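Side-chain contact in type III restriction-modification enzyme EcoP15I Mod subunit (Escherichia coli, PDB 4ZCF), which binds the DNA site 5'-CAGCAG-3' as a homodimer and methylates an adenine on one strand, using S-adenosyl-L-methionine: residues E144-L149 with R159-T164. Sequence-based numbering, arbitrary orientation.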
ATOM      1  N   GLU A 144      -9.809 -28.869 -18.946  1.00 71.56           N
ATOM      2  CA  GLU A 144     -10.173 -29.832 -17.904  1.00 71.23           C
ATOM      3  C   GLU A 144      -9.273 -29.588 -16.694  1.00 72.89           C
ATOM      4  O   GLU A 144      -9.781 -29.380 -15.588  1.00 72.08           O
ATOM      5  CB  GLU A 144     -10.062 -31.303 -18.411  1.00 72.69           C
ATOM      6  CG  GLU A 144     -10.170 -31.522 -19.922  1.00 83.18           C
ATOM      7  CD  GLU A 144     -11.467 -31.150 -20.630  1.00110.45           C
ATOM      8  OE1 GLU A 144     -12.559 -31.366 -20.053  1.00115.17           O
ATOM      9  OE2 GLU A 144     -11.386 -30.682 -21.789  1.00100.93           O
ATOM     10  N   GLN A 145      -7.943 -29.550 -16.940  1.00 68.56           N
ATOM     11  CA  GLN A 145      -6.866 -29.312 -15.980  1.00 68.27           C
ATOM     12  C   GLN A 145      -7.024 -27.981 -15.217  1.00 71.54           C
ATOM     13  O   GLN A 145      -6.963 -27.979 -13.984  1.00 71.86           O
ATOM     14  CB  GLN A 145      -5.498 -29.358 -16.694  1.00 69.71           C
ATOM     15  CG  GLN A 145      -4.892 -30.752 -16.831  1.00 82.53           C
ATOM     16  CD  GLN A 145      -3.918 -31.088 -15.723  1.00 99.24           C
ATOM     17  OE1 GLN A 145      -2.947 -30.363 -15.458  1.00 90.09           O
ATOM     18  NE2 GLN A 145      -4.121 -32.233 -15.088  1.00 94.16           N
ATOM     19  N   LEU A 146      -7.233 -26.862 -15.942  1.00 67.20           N
ATOM     20  CA  LEU A 146      -7.389 -25.525 -15.347  1.00 66.95           C
ATOM     21  C   LEU A 146      -8.636 -25.390 -14.442  1.00 70.26           C
ATOM     22  O   LEU A 146      -8.529 -24.858 -13.334  1.00 68.33           O
ATOM     23  CB  LEU A 146      -7.320 -24.416 -16.428  1.00 66.79           C
ATOM     24  CG  LEU A 146      -7.534 -22.949 -15.987  1.00 70.59           C
ATOM     25  CD1 LEU A 146      -6.520 -22.519 -14.943  1.00 69.99           C
ATOM     26  CD2 LEU A 146      -7.491 -22.015 -17.178  1.00 71.69           C
ATOM     27  N   SER A 147      -9.793 -25.901 -14.918  1.00 68.22           N
ATOM     28  CA  SER A 147     -11.097 -25.926 -14.230  1.00 67.88           C
ATOM     29  C   SER A 147     -11.003 -26.571 -12.843  1.00 69.90           C
ATOM     30  O   SER A 147     -11.614 -26.073 -11.900  1.00 68.03           O
ATOM     31  CB  SER A 147     -12.112 -26.681 -15.082  1.00 72.18           C
ATOM     32  OG  SER A 147     -13.413 -26.684 -14.524  1.00 83.30           O
ATOM     33  N   GLU A 148     -10.212 -27.663 -12.730  1.00 67.08           N
ATOM     34  CA  GLU A 148      -9.977 -28.393 -11.488  1.00 67.21           C
ATOM     35  C   GLU A 148      -9.112 -27.586 -10.498  1.00 71.81           C
ATOM     36  O   GLU A 148      -9.575 -27.313  -9.387  1.00 72.72           O
ATOM     37  CB  GLU A 148      -9.335 -29.740 -11.788  1.00 68.08           C
ATOM     38  N   LEU A 149      -7.877 -27.183 -10.907  1.00 66.74           N
ATOM     39  CA  LEU A 149      -6.920 -26.416 -10.085  1.00 65.46           C
ATOM     40  C   LEU A 149      -7.450 -25.028  -9.650  1.00 68.28           C
ATOM     41  O   LEU A 149      -7.373 -24.701  -8.466  1.00 67.34           O
ATOM     42  CB  LEU A 149      -5.567 -26.248 -10.815  1.00 65.05           C
ATOM     43  CG  LEU A 149      -4.857 -27.498 -11.333  1.00 68.54           C
ATOM     44  CD1 LEU A 149      -3.843 -27.130 -12.383  1.00 68.45           C
ATOM     45  CD2 LEU A 149      -4.185 -28.259 -10.221  1.00 69.67           C
ATOM     46  N   ARG A 159     -12.404 -20.260 -21.776  1.00 61.61           N
ATOM     47  CA  ARG A 159     -12.338 -18.833 -22.092  1.00 60.80           C
ATOM     48  C   ARG A 159     -11.004 -18.211 -21.732  1.00 63.38           C
ATOM     49  O   ARG A 159     -10.530 -17.335 -22.468  1.00 62.93           O
ATOM     50  CB  ARG A 159     -13.512 -18.064 -21.463  1.00 60.85           C
ATOM     51  CG  ARG A 159     -14.820 -18.236 -22.237  1.00 67.82           C
ATOM     52  CD  ARG A 159     -15.971 -17.435 -21.661  1.00 76.90           C
ATOM     53  NE  ARG A 159     -17.271 -17.904 -22.151  1.00 93.05           N
ATOM     54  CZ  ARG A 159     -17.860 -17.492 -23.276  1.00110.89           C
ATOM     55  NH1 ARG A 159     -17.265 -16.593 -24.056  1.00 98.93           N
ATOM     56  NH2 ARG A 159     -19.041 -17.981 -23.632  1.00 95.71           N
ATOM     57  N   ILE A 160     -10.393 -18.659 -20.618  1.00 59.07           N
ATOM     58  CA  ILE A 160      -9.090 -18.164 -20.187  1.00 59.59           C
ATOM     59  C   ILE A 160      -8.067 -18.677 -21.192  1.00 69.28           C
ATOM     60  O   ILE A 160      -7.501 -17.867 -21.925  1.00 69.10           O
ATOM     61  CB  ILE A 160      -8.726 -18.536 -18.712  1.00 61.58           C
ATOM     62  CG1 ILE A 160      -9.628 -17.806 -17.698  1.00 60.57           C
ATOM     63  CG2 ILE A 160      -7.229 -18.272 -18.418  1.00 61.61           C
ATOM     64  CD1 ILE A 160      -9.702 -18.471 -16.288  1.00 58.07           C
ATOM     65  N   LEU A 161      -7.894 -20.024 -21.285  1.00 69.25           N
ATOM     66  CA  LEU A 161      -6.943 -20.671 -22.195  1.00 70.26           C
ATOM     67  C   LEU A 161      -7.012 -20.195 -23.636  1.00 76.61           C
ATOM     68  O   LEU A 161      -5.978 -20.149 -24.299  1.00 76.90           O
ATOM     69  CB  LEU A 161      -6.968 -22.197 -22.092  1.00 70.48           C
ATOM     70  CG  LEU A 161      -6.515 -22.787 -20.758  1.00 75.24           C
ATOM     71  CD1 LEU A 161      -6.745 -24.258 -20.733  1.00 75.70           C
ATOM     72  CD2 LEU A 161      -5.057 -22.472 -20.447  1.00 76.77           C
ATOM     73  N   GLU A 162      -8.201 -19.746 -24.087  1.00 74.78           N
ATOM     74  CA  GLU A 162      -8.381 -19.151 -25.412  1.00 75.69           C
ATOM     75  C   GLU A 162      -7.484 -17.894 -25.575  1.00 83.08           C
ATOM     76  O   GLU A 162      -7.060 -17.611 -26.694  1.00 83.95           O
ATOM     77  CB  GLU A 162      -9.840 -18.789 -25.635  1.00 76.11           C
ATOM     78  N   PHE A 163      -7.171 -17.176 -24.459  1.00 80.12           N
ATOM     79  CA  PHE A 163      -6.322 -15.975 -24.465  1.00 80.13           C
ATOM     80  C   PHE A 163      -4.883 -16.216 -23.977  1.00 83.75           C
ATOM     81  O   PHE A 163      -3.969 -15.561 -24.478  1.00 84.18           O
ATOM     82  CB  PHE A 163      -6.990 -14.766 -23.740  1.00 81.85           C
ATOM     83  CG  PHE A 163      -6.588 -14.506 -22.296  1.00 83.02           C
ATOM     84  CD1 PHE A 163      -5.386 -13.874 -21.991  1.00 85.22           C
ATOM     85  CD2 PHE A 163      -7.435 -14.848 -21.248  1.00 84.57           C
ATOM     86  CE1 PHE A 163      -5.011 -13.657 -20.666  1.00 85.69           C
ATOM     87  CE2 PHE A 163      -7.064 -14.615 -19.924  1.00 86.82           C
ATOM     88  CZ  PHE A 163      -5.860 -14.009 -19.644  1.00 84.64           C
ATOM     89  N   THR A 164      -4.686 -17.085 -22.963  1.00 78.55           N
ATOM     90  CA  THR A 164      -3.343 -17.342 -22.426  1.00 78.00           C
ATOM     91  C   THR A 164      -2.429 -18.089 -23.413  1.00 82.57           C
ATOM     92  O   THR A 164      -1.211 -17.872 -23.402  1.00 82.00           O
ATOM     93  CB  THR A 164      -3.390 -17.983 -21.034  1.00 81.94           C
ATOM     94  OG1 THR A 164      -4.104 -19.215 -21.086  1.00 83.45           O
ATOM     95  CG2 THR A 164      -3.997 -17.076 -19.994  1.00 77.36           C
TER
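Leu146 reaches across from helix 143-150 to Ile160 and Leu161 of helix 154-164, joining two short consecutive helices of the Rossmann-like methylase domain. Both helices belong to the long connection that leads from strand 117-122 to its parallel neighbour 193-199, a beta-alpha-beta crossover whose helix 171-188 follows them. They lie well away from the DNA, at about 37 Å to the nearest nucleic acid atom, and their small interface is wholly apolar.

On the side of Leu146 a single methyl, CD2, makes both contacts. The side chain of Leu146 stands with CG anti to the backbone N (chi1 177°), which extends it from its helix and brings CD2 between two successive residues of the other. Leu146 CD2 packs against the branch point Leu161 CG at 3.8 Å, and the two leucine side chains lie alongside each other, pointing opposite ways. Ile160, by contrast, is met nearly at a right angle: its CG2 lies 4.0 Å from Leu146 CD2. A leucine suits the first position because its fork stands one carbon farther from the backbone than that of a beta-branched residue and can bridge backbones whose nearest CA atoms, those of Leu146 and Leu161, are 8.4 Å apart. Isoleucine suits the second because its branching at CB offers a methyl close to its own helix.

All three side chains are buried. Helix 63-71 covers two of them, with Tyr65 and Leu68 against Leu146 and Ser64 against Ile160. Within helix 154-164, Ala157 also touches Leu146. The backbone beside the contact is held from within, Ile160 O accepting from both Phe163 N and Thr164 N. Across the interface the leucines also meet methyl to methyl, Leu161 CD2 lying 4.1 Å from Leu146 CD2.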